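Local structure of taurocyamine kinase (Schistosoma mansoni, 4WOE) at residues A59-S64 against T266-N271; R121-R126 against H224-S229; L272-R277 against L329-A334; L276-H281 against L321-R326. The protein catalyses the reversible transfer of phosphate from ATP to taurocyamine, a magnesium-dependent reaction of the phosphagen kinase family. The protein carries 4 engineered substitutions. One frame throughout, in Å; residues are numbered along the deposited sequence.

In the fold
From the N terminus, the chain first lays down the loop 59-64. About 200 residues later it returns as the loop 266-271, and contact 1 closes. This joins the N-terminal part of the first repeat to the catalytic part. Contact 2 lies wholly within that span and pairs strands 117-126 and 225-232 of the antiparallel sheet. Contacts 3 and 4 follow contact 1 in sequence and share Leu276 and Arg277. Contact 4 pairs strand 277-283 with strand 318-323 and closes first, inside the span of contact 3. Contact 3 ties the loop before strand 277-283 to the start of helix 331-355. Strands 117-126 and 277-283 are neighbours, so contacts 2 and 4 build one continuous nucleotide-binding sheet.

Contact 1: residues A59-S64 against T266-N271; sequences ALLPRS and TFCPSN. With 3S5 (Taurocyamine), chain E; NO3 (nitrate ion), chain I.
Arg63 and Cys268 meet beside the bound taurocyamine. Cys268 SG lies over one face of the Arg63 guanidinium, toward its rim, 3.5 Å from NH1. The same guanidinium grips the sulfonate: Arg63 NH2 bonds to taurocyamine O08 at 3.0 Å, and NH1 reaches O10. Arg63 NH1 also bonds to Pro62 O, from above the carbonyl plane, which helps fix the rotation of the group. The backbone N of Leu61 adds a nearly straight bond to O10 at 2.9 Å, and Leu60 N donates to O09. At the other end of the substrate, N01 donates to Ser270 OG at 3.1 Å.

The next shell holds these groups. The Arg63 bend at chi2 (-59°) turns the guanidinium toward Cys268 and the sulfonate. Arg63 CB sits over the Phe267 ring, a CH-pi contact 4.0 Å from the centroid. The guanidinium and ring planes are almost perpendicular. Ser64 OG donates to Phe267 O at 2.8 Å. Leu61 CD1 packs on Ser270 CB at 3.6 Å. Pro62 and Pro269 touch through their rings. Cys268 O takes Thr266 OG1 and Asn271 N from opposite faces of its plane. Farther out, Asp223 accepts from Phe267 N, and Asn271 OD1 accepts from Arg123. The arrangement is the guanidino-substrate site of a phosphagen kinase, where a loop of the N-terminal domain meets the loop carrying the predicted active-site cysteine.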
# COMPACT_ATOMS: atom_id res chain seq x y z
N ALA A 59 -19.14 1.16 -1.02
CA ALA A 59 -19.07 1.22 -2.48
C ALA A 59 -18.41 2.52 -2.92
O ALA A 59 -18.72 3.58 -2.37
CB ALA A 59 -20.46 1.08 -3.09
N LEU A 60 -17.52 2.45 -3.92
CA LEU A 60 -16.75 3.62 -4.34
C LEU A 60 -17.48 4.45 -5.39
O LEU A 60 -17.33 5.69 -5.44
CB LEU A 60 -15.38 3.19 -4.89
CG LEU A 60 -14.40 4.30 -5.29
CD1 LEU A 60 -13.95 5.10 -4.08
CD2 LEU A 60 -13.18 3.73 -5.98
N LEU A 61 -18.26 3.77 -6.22
CA LEU A 61 -18.89 4.39 -7.38
C LEU A 61 -20.42 4.39 -7.32
O LEU A 61 -21.01 3.60 -6.58
CB LEU A 61 -18.43 3.68 -8.66
CG LEU A 61 -16.91 3.74 -8.86
CD1 LEU A 61 -16.45 2.79 -9.95
CD2 LEU A 61 -16.50 5.16 -9.18
N PRO A 62 -21.06 5.26 -8.12
CA PRO A 62 -22.50 5.18 -8.38
C PRO A 62 -22.79 4.12 -9.41
O PRO A 62 -21.86 3.48 -9.91
CB PRO A 62 -22.82 6.55 -8.97
CG PRO A 62 -21.56 6.87 -9.75
CD PRO A 62 -20.45 6.40 -8.85
N ARG A 63 -24.06 3.95 -9.75
CA ARG A 63 -24.43 3.20 -10.92
C ARG A 63 -25.21 4.12 -11.88
O ARG A 63 -25.23 5.34 -11.70
CB ARG A 63 -25.25 1.96 -10.53
CG ARG A 63 -24.48 0.99 -9.58
CD ARG A 63 -23.18 0.49 -10.22
NE ARG A 63 -22.52 -0.56 -9.45
CZ ARG A 63 -21.54 -0.37 -8.57
NH1 ARG A 63 -21.11 0.86 -8.32
NH2 ARG A 63 -20.99 -1.39 -7.93
N SER A 64 -25.82 3.55 -12.91
CA SER A 64 -26.52 4.37 -13.88
C SER A 64 -27.96 3.88 -14.03
O SER A 64 -28.21 2.68 -14.16
CB SER A 64 -25.80 4.35 -15.22
OG SER A 64 -25.32 3.06 -15.54
N THR A 266 -21.52 0.88 -19.92
CA THR A 266 -21.83 -0.18 -18.95
C THR A 266 -22.59 0.37 -17.76
O THR A 266 -22.65 1.57 -17.55
CB THR A 266 -20.54 -0.88 -18.44
OG1 THR A 266 -19.66 0.07 -17.81
CG2 THR A 266 -19.81 -1.55 -19.58
N PHE A 267 -23.14 -0.55 -16.96
CA PHE A 267 -23.90 -0.20 -15.77
C PHE A 267 -23.05 0.50 -14.72
O PHE A 267 -23.44 1.53 -14.16
CB PHE A 267 -24.53 -1.47 -15.20
CG PHE A 267 -25.39 -1.25 -13.98
CD1 PHE A 267 -26.52 -0.46 -14.04
CD2 PHE A 267 -25.08 -1.90 -12.78
CE1 PHE A 267 -27.32 -0.28 -12.93
CE2 PHE A 267 -25.88 -1.74 -11.67
CZ PHE A 267 -27.00 -0.93 -11.74
N CYS A 268 -21.88 -0.06 -14.45
CA CYS A 268 -20.98 0.56 -13.50
C CYS A 268 -19.90 1.31 -14.26
O CYS A 268 -19.32 0.79 -15.22
CB CYS A 268 -20.38 -0.49 -12.56
SG CYS A 268 -19.30 0.23 -11.28
N PRO A 269 -19.64 2.56 -13.86
CA PRO A 269 -18.63 3.40 -14.51
C PRO A 269 -17.25 2.74 -14.52
O PRO A 269 -16.39 3.12 -15.31
CB PRO A 269 -18.62 4.67 -13.66
CG PRO A 269 -19.99 4.73 -13.09
CD PRO A 269 -20.43 3.31 -12.87
N SER A 270 -17.05 1.76 -13.65
CA SER A 270 -15.74 1.12 -13.55
C SER A 270 -15.41 0.34 -14.81
O SER A 270 -14.24 0.16 -15.12
CB SER A 270 -15.66 0.18 -12.34
OG SER A 270 -16.59 -0.87 -12.47
N ASN A 271 -16.45 -0.10 -15.54
CA ASN A 271 -16.28 -0.95 -16.71
C ASN A 271 -16.43 -0.26 -18.08
O ASN A 271 -16.65 -0.94 -19.09
CB ASN A 271 -17.28 -2.12 -16.65
CG ASN A 271 -16.94 -3.15 -15.58
OD1 ASN A 271 -15.82 -3.64 -15.49
ND2 ASN A 271 -17.94 -3.49 -14.76
N01 3S5 E . -18.13 -3.25 -11.14
C02 3S5 E . -18.09 -3.04 -9.86
N03 3S5 E . -19.05 -3.49 -9.10
N04 3S5 E . -17.05 -2.34 -9.30
C05 3S5 E . -17.06 -2.13 -7.87
C06 3S5 E . -17.31 -0.65 -7.58
S07 3S5 E . -18.05 -0.41 -6.00
O08 3S5 E . -19.02 -1.52 -5.68
O09 3S5 E . -16.99 -0.30 -4.90
O10 3S5 E . -18.77 0.92 -6.10
N NO3 I . -16.79 -6.14 -11.43
O1 NO3 I . -17.03 -5.31 -12.37
O2 NO3 I . -15.59 -6.35 -11.07
O3 NO3 I . -17.74 -6.76 -10.86

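Contact 2: residues R121-R126 against H224-S229; sequences RVRLGR and HIRVIS. With ADP (adenosine-5'-diphosphate), chain C.
ADP O3B is gripped from both Arg121 and Arg123, neighbours but one on strand 117-126. Arg123 NE bonds to O3B at 2.6 Å, and Arg121 NH1 reaches the same oxygen at 2.9 Å. Arg277, on the next strand, is a third donor to it. The other beta-phosphate oxygens are shared out: Arg121 NH2 takes O2B and Arg123 NH2 takes O1B.

Arg121 runs extended, with CG trans to the backbone N (chi1 -179°). Its CD lies over one face of the adenine, 3.4 Å from ADP C5, and one guanidinium face meets ribose O4'. Ile228 crosses this chain at a slant, its CD1 3.6 Å from Arg121 NH2. Arg226 lies side by side with Arg123 and points the same way. Its NH2 sits over one face of the Arg123 guanidinium, with the planes 34° apart. Asp223 forms a salt bridge to Arg226 NE and helps position it.

The strands pair antiparallel. Hydrogen-bonded pairs are Val122 with Ser229, Leu124 with Val227 and Arg126 with Ile225. At the last pair Arg126 CB packs on Ile225 CG1 at 3.5 Å, and a water links Arg126 O to His224 N. Gly125 CA lies against Arg226 CD at 3.9 Å. Arg121, Arg123 and Arg277 thus converge on the beta-phosphate, with Arg226 close by. Their positive charge probably offsets the negative charge of the phosphates, consistent with stabilising the group during transfer.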
# COMPACT_ATOMS: atom_id res chain seq x y z
N ARG A 121 -9.28 -16.52 -17.76
CA ARG A 121 -10.62 -16.05 -18.05
C ARG A 121 -10.54 -14.65 -18.68
O ARG A 121 -9.76 -13.82 -18.23
CB ARG A 121 -11.43 -16.02 -16.76
CG ARG A 121 -12.90 -15.58 -16.85
CD ARG A 121 -13.51 -15.70 -15.45
NE ARG A 121 -14.89 -15.24 -15.32
CZ ARG A 121 -15.26 -13.96 -15.18
NH1 ARG A 121 -14.35 -12.99 -15.19
NH2 ARG A 121 -16.56 -13.66 -15.04
N VAL A 122 -11.32 -14.40 -19.73
CA VAL A 122 -11.46 -13.03 -20.23
C VAL A 122 -12.95 -12.70 -20.35
O VAL A 122 -13.72 -13.51 -20.85
CB VAL A 122 -10.76 -12.81 -21.61
CG1 VAL A 122 -10.78 -11.32 -21.98
CG2 VAL A 122 -9.33 -13.31 -21.57
N ARG A 123 -13.36 -11.52 -19.89
CA ARG A 123 -14.76 -11.14 -20.09
C ARG A 123 -14.95 -9.72 -20.58
O ARG A 123 -14.13 -8.84 -20.34
CB ARG A 123 -15.59 -11.33 -18.81
CG ARG A 123 -15.22 -10.41 -17.67
CD ARG A 123 -16.06 -9.12 -17.55
NE ARG A 123 -15.80 -8.54 -16.23
CZ ARG A 123 -15.53 -7.27 -15.98
NH1 ARG A 123 -15.49 -6.38 -16.96
NH2 ARG A 123 -15.29 -6.88 -14.73
N LEU A 124 -16.09 -9.53 -21.23
CA LEU A 124 -16.56 -8.25 -21.75
C LEU A 124 -17.94 -7.98 -21.18
O LEU A 124 -18.61 -8.91 -20.74
CB LEU A 124 -16.66 -8.27 -23.28
CG LEU A 124 -15.43 -8.53 -24.13
CD1 LEU A 124 -15.80 -8.65 -25.60
CD2 LEU A 124 -14.46 -7.38 -23.88
N GLY A 125 -18.38 -6.73 -21.26
CA GLY A 125 -19.77 -6.38 -21.01
C GLY A 125 -20.33 -5.58 -22.18
O GLY A 125 -19.57 -4.90 -22.87
N ARG A 126 -21.64 -5.67 -22.42
CA ARG A 126 -22.27 -4.83 -23.45
C ARG A 126 -23.65 -4.35 -23.01
O ARG A 126 -24.39 -5.08 -22.35
CB ARG A 126 -22.42 -5.59 -24.78
CG ARG A 126 -21.14 -5.95 -25.50
CD ARG A 126 -20.48 -4.71 -26.04
NE ARG A 126 -19.36 -5.03 -26.92
CZ ARG A 126 -18.09 -5.10 -26.53
NH1 ARG A 126 -17.76 -4.88 -25.26
NH2 ARG A 126 -17.14 -5.37 -27.41
N HIS A 224 -26.38 -5.87 -19.38
CA HIS A 224 -27.27 -6.59 -20.29
C HIS A 224 -26.68 -7.94 -20.65
O HIS A 224 -27.31 -8.96 -20.41
CB HIS A 224 -27.56 -5.77 -21.55
CG HIS A 224 -28.47 -4.60 -21.30
ND1 HIS A 224 -28.70 -3.63 -22.25
CD2 HIS A 224 -29.19 -4.25 -20.22
CE1 HIS A 224 -29.53 -2.73 -21.77
NE2 HIS A 224 -29.85 -3.08 -20.53
N ILE A 225 -25.46 -7.95 -21.20
CA ILE A 225 -24.71 -9.20 -21.29
C ILE A 225 -23.35 -9.10 -20.63
O ILE A 225 -22.67 -8.08 -20.73
CB ILE A 225 -24.50 -9.69 -22.75
CG1 ILE A 225 -23.95 -8.58 -23.64
CG2 ILE A 225 -25.78 -10.20 -23.33
CD1 ILE A 225 -23.78 -8.99 -25.09
N ARG A 226 -22.96 -10.17 -19.96
CA ARG A 226 -21.55 -10.38 -19.65
C ARG A 226 -21.11 -11.60 -20.46
O ARG A 226 -21.72 -12.68 -20.38
CB ARG A 226 -21.32 -10.58 -18.15
CG ARG A 226 -21.44 -9.30 -17.33
CD ARG A 226 -20.29 -8.34 -17.66
NE ARG A 226 -20.26 -7.19 -16.76
CZ ARG A 226 -19.67 -7.16 -15.57
NH1 ARG A 226 -19.70 -6.04 -14.85
NH2 ARG A 226 -19.05 -8.24 -15.08
N VAL A 227 -20.09 -11.40 -21.28
CA VAL A 227 -19.63 -12.44 -22.17
C VAL A 227 -18.30 -12.96 -21.61
O VAL A 227 -17.36 -12.19 -21.40
CB VAL A 227 -19.48 -11.89 -23.60
CG1 VAL A 227 -19.16 -13.01 -24.58
CG2 VAL A 227 -20.77 -11.19 -24.02
N ILE A 228 -18.23 -14.26 -21.33
CA ILE A 228 -17.09 -14.87 -20.64
C ILE A 228 -16.45 -16.05 -21.39
O ILE A 228 -17.14 -16.98 -21.81
CB ILE A 228 -17.52 -15.35 -19.23
CG1 ILE A 228 -18.04 -14.16 -18.40
CG2 ILE A 228 -16.37 -16.05 -18.52
CD1 ILE A 228 -19.12 -14.54 -17.42
N SER A 229 -15.14 -15.98 -21.56
CA SER A 229 -14.34 -17.09 -22.10
C SER A 229 -13.39 -17.59 -21.03
O SER A 229 -12.67 -16.79 -20.44
CB SER A 229 -13.55 -16.63 -23.34
OG SER A 229 -12.85 -17.70 -23.95
PB ADP C . -15.94 -10.31 -13.12
O1B ADP C . -16.15 -8.98 -12.45
O2B ADP C . -17.21 -11.14 -13.26
O3B ADP C . -15.06 -10.26 -14.37
PA ADP C . -15.41 -11.46 -10.51
O1A ADP C . -16.75 -10.86 -10.17
O2A ADP C . -14.18 -11.10 -9.71
O3A ADP C . -15.04 -11.16 -12.06
O5' ADP C . -15.57 -13.05 -10.54
C5' ADP C . -16.84 -13.72 -10.59
C4' ADP C . -16.56 -15.19 -10.84
O4' ADP C . -15.59 -15.35 -11.90
C3' ADP C . -15.96 -15.87 -9.62
O3' ADP C . -16.47 -17.20 -9.55
C2' ADP C . -14.49 -15.97 -9.95
O2' ADP C . -13.84 -17.04 -9.26
C1' ADP C . -14.54 -16.22 -11.44
N9 ADP C . -13.22 -15.98 -12.07
C8 ADP C . -12.62 -14.79 -12.30
N7 ADP C . -11.40 -14.96 -12.90
C5 ADP C . -11.22 -16.28 -13.06
C6 ADP C . -10.15 -17.15 -13.62
N6 ADP C . -9.02 -16.60 -14.14
N1 ADP C . -10.36 -18.49 -13.60
C2 ADP C . -11.48 -19.03 -13.08
N3 ADP C . -12.49 -18.30 -12.56
C4 ADP C . -12.41 -16.95 -12.51
O HOH W 1 -25.07 -3.31 -19.76

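Contact 3: residues L272-R277 against L329-A334; sequences LGTTLR and LTELDA. With ADP (adenosine-5'-diphosphate), chain C.
Thr274 CA and Glu331 CA come within 5.7 Å, where the loop 272-277 runs against the start of helix 331-355. No hydrogen bond crosses directly between the two segments. Thr274 folds as an ST turn, its OG1 accepting from Leu276 N at 3.1 Å; Arg326 O is a further partner of this hydroxyl. Facing it, Thr330 and Asp333 form a capping box at the helix N-terminus. Asp333 N donates to Thr330 OG1, and Thr330 N donates to Asp333 OD2.

The Thr274 methyl, CG2, presses on the turn just before the helix, 3.0 Å from Leu329 O. Leu276 CD1 lies against Glu331 CB at 3.6 Å, and its other methyl, CD2, touches Ala334 CB. The bend of Glu331 at chi2 (86°) swings its carboxylate to where a water joins OE2 to Thr274 O. The carboxylate is also held by Asn98 N and Ser97 OG. A capped helix N-terminus thus docks beside the loop that leads into the ADP-binding strand.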
# COMPACT_ATOMS: atom_id res chain seq x y z
N LEU A 272 -16.35 1.06 -18.14
CA LEU A 272 -16.47 1.75 -19.43
C LEU A 272 -15.24 1.52 -20.34
O LEU A 272 -14.17 1.13 -19.86
CB LEU A 272 -16.67 3.25 -19.20
CG LEU A 272 -17.96 3.64 -18.49
CD1 LEU A 272 -17.95 5.11 -18.01
CD2 LEU A 272 -19.13 3.36 -19.45
N GLY A 273 -15.39 1.78 -21.64
CA GLY A 273 -14.29 1.66 -22.60
C GLY A 273 -14.23 0.29 -23.26
O GLY A 273 -15.11 -0.08 -24.04
N THR A 274 -13.19 -0.48 -22.95
CA THR A 274 -13.09 -1.86 -23.42
C THR A 274 -14.04 -2.78 -22.68
O THR A 274 -14.46 -3.80 -23.24
CB THR A 274 -11.66 -2.44 -23.25
OG1 THR A 274 -11.31 -2.47 -21.87
CG2 THR A 274 -10.64 -1.63 -24.02
N THR A 275 -14.35 -2.44 -21.43
CA THR A 275 -15.09 -3.32 -20.49
C THR A 275 -14.36 -4.66 -20.24
O THR A 275 -14.89 -5.57 -19.60
CB THR A 275 -16.53 -3.64 -20.99
OG1 THR A 275 -16.51 -4.75 -21.89
CG2 THR A 275 -17.15 -2.43 -21.70
N LEU A 276 -13.12 -4.75 -20.73
CA LEU A 276 -12.39 -6.02 -20.78
C LEU A 276 -11.59 -6.31 -19.50
O LEU A 276 -10.77 -5.50 -19.05
CB LEU A 276 -11.46 -6.02 -22.00
CG LEU A 276 -10.92 -7.33 -22.58
CD1 LEU A 276 -10.63 -7.18 -24.06
CD2 LEU A 276 -9.66 -7.72 -21.87
N ARG A 277 -11.82 -7.49 -18.93
CA ARG A 277 -11.03 -7.94 -17.79
C ARG A 277 -10.48 -9.32 -18.09
O ARG A 277 -11.22 -10.30 -18.09
CB ARG A 277 -11.88 -7.95 -16.51
CG ARG A 277 -11.08 -8.21 -15.24
CD ARG A 277 -11.96 -8.12 -13.99
NE ARG A 277 -12.41 -9.42 -13.52
CZ ARG A 277 -11.65 -10.27 -12.83
NH1 ARG A 277 -12.14 -11.43 -12.43
NH2 ARG A 277 -10.39 -9.94 -12.52
N LEU A 329 -7.82 2.71 -24.04
CA LEU A 329 -6.89 1.87 -24.78
C LEU A 329 -7.71 0.79 -25.48
O LEU A 329 -8.87 0.59 -25.12
CB LEU A 329 -5.82 1.25 -23.86
CG LEU A 329 -6.17 0.56 -22.53
CD1 LEU A 329 -6.97 -0.69 -22.70
CD2 LEU A 329 -4.90 0.20 -21.78
N THR A 330 -7.14 0.11 -26.47
CA THR A 330 -7.89 -0.90 -27.20
C THR A 330 -7.96 -2.20 -26.42
O THR A 330 -7.25 -2.40 -25.40
CB THR A 330 -7.27 -1.20 -28.57
OG1 THR A 330 -5.99 -1.84 -28.39
CG2 THR A 330 -7.11 0.09 -29.40
N GLU A 331 -8.82 -3.08 -26.90
CA GLU A 331 -8.94 -4.41 -26.32
C GLU A 331 -7.60 -5.14 -26.41
O GLU A 331 -7.21 -5.87 -25.49
CB GLU A 331 -10.04 -5.20 -27.02
CG GLU A 331 -11.45 -4.70 -26.72
CD GLU A 331 -11.90 -3.57 -27.63
OE1 GLU A 331 -11.04 -2.97 -28.32
OE2 GLU A 331 -13.11 -3.29 -27.66
N LEU A 332 -6.90 -4.92 -27.51
CA LEU A 332 -5.61 -5.54 -27.71
C LEU A 332 -4.59 -4.96 -26.74
O LEU A 332 -3.75 -5.69 -26.21
CB LEU A 332 -5.14 -5.38 -29.16
CG LEU A 332 -3.79 -6.02 -29.49
CD1 LEU A 332 -3.82 -7.53 -29.22
CD2 LEU A 332 -3.36 -5.72 -30.94
N ASP A 333 -4.66 -3.64 -26.51
CA ASP A 333 -3.80 -3.01 -25.50
C ASP A 333 -4.04 -3.64 -24.14
O ASP A 333 -3.09 -3.94 -23.42
CB ASP A 333 -4.05 -1.50 -25.40
CG ASP A 333 -3.70 -0.76 -26.67
OD1 ASP A 333 -2.86 -1.26 -27.46
OD2 ASP A 333 -4.28 0.32 -26.89
N ALA A 334 -5.31 -3.85 -23.80
CA ALA A 334 -5.69 -4.32 -22.48
C ALA A 334 -5.17 -5.73 -22.20
O ALA A 334 -4.60 -5.99 -21.13
CB ALA A 334 -7.21 -4.28 -22.31
PB ADP C . -15.94 -10.31 -13.12
O1B ADP C . -16.15 -8.98 -12.45
O2B ADP C . -17.21 -11.14 -13.26
O3B ADP C . -15.06 -10.26 -14.37
PA ADP C . -15.41 -11.46 -10.51
O1A ADP C . -16.75 -10.86 -10.17
O2A ADP C . -14.18 -11.10 -9.71
O3A ADP C . -15.04 -11.16 -12.06
O5' ADP C . -15.57 -13.05 -10.54
C5' ADP C . -16.84 -13.72 -10.59
C4' ADP C . -16.56 -15.19 -10.84
O4' ADP C . -15.59 -15.35 -11.90
C3' ADP C . -15.96 -15.87 -9.62
O3' ADP C . -16.47 -17.20 -9.55
C2' ADP C . -14.49 -15.97 -9.95
O2' ADP C . -13.84 -17.04 -9.26
C1' ADP C . -14.54 -16.22 -11.44
N9 ADP C . -13.22 -15.98 -12.07
C8 ADP C . -12.62 -14.79 -12.30
N7 ADP C . -11.40 -14.96 -12.90
C5 ADP C . -11.22 -16.28 -13.06
C6 ADP C . -10.15 -17.15 -13.62
N6 ADP C . -9.02 -16.60 -14.14
N1 ADP C . -10.36 -18.49 -13.60
C2 ADP C . -11.48 -19.03 -13.08
N3 ADP C . -12.49 -18.30 -12.56
C4 ADP C . -12.41 -16.95 -12.51
O HOH W 2 -14.60 -4.74 -25.92

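Contact 4: residues L276-H281 against L321-R326; sequences LRASVH and LSNKRR. With ADP (adenosine-5'-diphosphate), chain C.
Arg277 and Arg326 lie side by side and point the same way, at the end of an antiparallel strand pair in the nucleotide-binding sheet. The Arg326 guanidinium lays one face over Arg277 CB. Its NH2 comes 3.3 Å from Arg277 CD, and the two guanidinium planes are 39° apart. Arg326 NH1 is tied to Asn323 O in the guanidinium plane at 2.9 Å. Arg277 bends at chi3 (98°), which turns its NE toward ADP O3B; Asp320 holds its NH2 by a salt bridge.

Beyond the regular pairing, the Asn323 amide bridges the neighbouring backbone. Its OD1 accepts from Ala278 N at 2.9 Å, in the carbonyl plane, while ND2 donates to Leu276 O at 3.1 Å. ND2 also bonds to Arg325 O. The side chain thus takes over where strand bonding ends. Val280 and Leu321 form the hydrogen-bonded pair, with Val280 CG2 against Leu321 CB at 3.8 Å.

His281 lays a ring face on the adenine, with ADP C6 3.5 Å above the ring plane. Ser279 OG donates to ADP N7 at 2.8 Å.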
# COMPACT_ATOMS: atom_id res chain seq x y z
N LEU A 276 -13.12 -4.75 -20.73
CA LEU A 276 -12.39 -6.02 -20.78
C LEU A 276 -11.59 -6.31 -19.50
O LEU A 276 -10.77 -5.50 -19.05
CB LEU A 276 -11.46 -6.02 -22.00
CG LEU A 276 -10.92 -7.33 -22.58
CD1 LEU A 276 -10.63 -7.18 -24.06
CD2 LEU A 276 -9.66 -7.72 -21.87
N ARG A 277 -11.82 -7.49 -18.93
CA ARG A 277 -11.03 -7.94 -17.79
C ARG A 277 -10.48 -9.32 -18.09
O ARG A 277 -11.22 -10.30 -18.09
CB ARG A 277 -11.88 -7.95 -16.51
CG ARG A 277 -11.08 -8.21 -15.24
CD ARG A 277 -11.96 -8.12 -13.99
NE ARG A 277 -12.41 -9.42 -13.52
CZ ARG A 277 -11.65 -10.27 -12.83
NH1 ARG A 277 -12.14 -11.43 -12.43
NH2 ARG A 277 -10.39 -9.94 -12.52
N ALA A 278 -9.19 -9.39 -18.38
CA ALA A 278 -8.50 -10.66 -18.59
C ALA A 278 -7.80 -11.11 -17.30
O ALA A 278 -7.01 -10.37 -16.72
CB ALA A 278 -7.50 -10.55 -19.73
N SER A 279 -8.10 -12.32 -16.83
CA SER A 279 -7.60 -12.74 -15.53
C SER A 279 -7.06 -14.16 -15.51
O SER A 279 -7.47 -15.02 -16.31
CB SER A 279 -8.70 -12.62 -14.48
OG SER A 279 -9.65 -13.65 -14.67
N VAL A 280 -6.15 -14.38 -14.57
CA VAL A 280 -5.76 -15.72 -14.15
C VAL A 280 -6.09 -15.91 -12.69
O VAL A 280 -6.18 -14.93 -11.94
CB VAL A 280 -4.24 -15.98 -14.34
CG1 VAL A 280 -3.86 -15.89 -15.80
CG2 VAL A 280 -3.42 -14.99 -13.49
N HIS A 281 -6.29 -17.16 -12.29
CA HIS A 281 -6.17 -17.55 -10.89
C HIS A 281 -4.80 -18.20 -10.70
O HIS A 281 -4.54 -19.28 -11.26
CB HIS A 281 -7.28 -18.50 -10.45
CG HIS A 281 -8.57 -17.81 -10.12
ND1 HIS A 281 -9.62 -18.46 -9.50
CD2 HIS A 281 -8.99 -16.54 -10.33
CE1 HIS A 281 -10.63 -17.62 -9.33
NE2 HIS A 281 -10.27 -16.45 -9.83
N LEU A 321 -5.52 -12.23 -10.81
CA LEU A 321 -4.66 -11.20 -11.40
C LEU A 321 -5.19 -10.73 -12.75
O LEU A 321 -5.42 -11.55 -13.64
CB LEU A 321 -3.24 -11.73 -11.57
CG LEU A 321 -2.51 -12.11 -10.28
CD1 LEU A 321 -1.11 -12.60 -10.62
CD2 LEU A 321 -2.48 -10.92 -9.28
N SER A 322 -5.35 -9.42 -12.93
CA SER A 322 -5.95 -8.90 -14.16
C SER A 322 -5.44 -7.51 -14.54
O SER A 322 -4.89 -6.78 -13.70
CB SER A 322 -7.47 -8.86 -14.01
OG SER A 322 -7.88 -7.80 -13.15
N ASN A 323 -5.61 -7.14 -15.81
CA ASN A 323 -5.32 -5.77 -16.22
C ASN A 323 -6.18 -4.79 -15.40
O ASN A 323 -7.39 -4.99 -15.24
CB ASN A 323 -5.57 -5.57 -17.71
CG ASN A 323 -6.98 -6.00 -18.14
OD1 ASN A 323 -7.33 -7.19 -18.06
ND2 ASN A 323 -7.77 -5.05 -18.64
N LYS A 324 -5.56 -3.75 -14.85
CA LYS A 324 -6.34 -2.76 -14.11
C LYS A 324 -7.09 -1.81 -15.06
O LYS A 324 -8.18 -1.36 -14.75
CB LYS A 324 -5.44 -1.97 -13.15
CG LYS A 324 -4.39 -1.12 -13.82
CD LYS A 324 -3.48 -0.44 -12.80
CE LYS A 324 -2.59 0.60 -13.48
NZ LYS A 324 -1.44 1.04 -12.62
N ARG A 325 -6.52 -1.53 -16.23
CA ARG A 325 -7.10 -0.51 -17.10
C ARG A 325 -8.30 -0.99 -17.94
O ARG A 325 -8.39 -2.18 -18.30
CB ARG A 325 -6.02 0.06 -18.00
CG ARG A 325 -4.83 0.62 -17.26
CD ARG A 325 -3.97 1.44 -18.20
NE ARG A 325 -4.79 2.52 -18.73
CZ ARG A 325 -4.54 3.20 -19.84
NH1 ARG A 325 -3.47 2.92 -20.59
NH2 ARG A 325 -5.38 4.16 -20.20
N ARG A 326 -9.21 -0.06 -18.22
CA ARG A 326 -10.43 -0.33 -19.00
C ARG A 326 -10.61 0.70 -20.10
O ARG A 326 -10.96 0.38 -21.25
CB ARG A 326 -11.68 -0.27 -18.11
CG ARG A 326 -11.72 -1.26 -16.97
CD ARG A 326 -12.06 -2.66 -17.43
NE ARG A 326 -12.29 -3.50 -16.26
CZ ARG A 326 -11.34 -4.16 -15.62
NH1 ARG A 326 -10.08 -4.12 -16.04
NH2 ARG A 326 -11.65 -4.88 -14.54
PB ADP C . -15.94 -10.31 -13.12
O1B ADP C . -16.15 -8.98 -12.45
O2B ADP C . -17.21 -11.14 -13.26
O3B ADP C . -15.06 -10.26 -14.37
PA ADP C . -15.41 -11.46 -10.51
O1A ADP C . -16.75 -10.86 -10.17
O2A ADP C . -14.18 -11.10 -9.71
O3A ADP C . -15.04 -11.16 -12.06
O5' ADP C . -15.57 -13.05 -10.54
C5' ADP C . -16.84 -13.72 -10.59
C4' ADP C . -16.56 -15.19 -10.84
O4' ADP C . -15.59 -15.35 -11.90
C3' ADP C . -15.96 -15.87 -9.62
O3' ADP C . -16.47 -17.20 -9.55
C2' ADP C . -14.49 -15.97 -9.95
O2' ADP C . -13.84 -17.04 -9.26
C1' ADP C . -14.54 -16.22 -11.44
N9 ADP C . -13.22 -15.98 -12.07
C8 ADP C . -12.62 -14.79 -12.30
N7 ADP C . -11.40 -14.96 -12.90
C5 ADP C . -11.22 -16.28 -13.06
C6 ADP C . -10.15 -17.15 -13.62
N6 ADP C . -9.02 -16.60 -14.14
N1 ADP C . -10.36 -18.49 -13.60
C2 ADP C . -11.48 -19.03 -13.08
N3 ADP C . -12.49 -18.30 -12.56
C4 ADP C . -12.41 -16.95 -12.51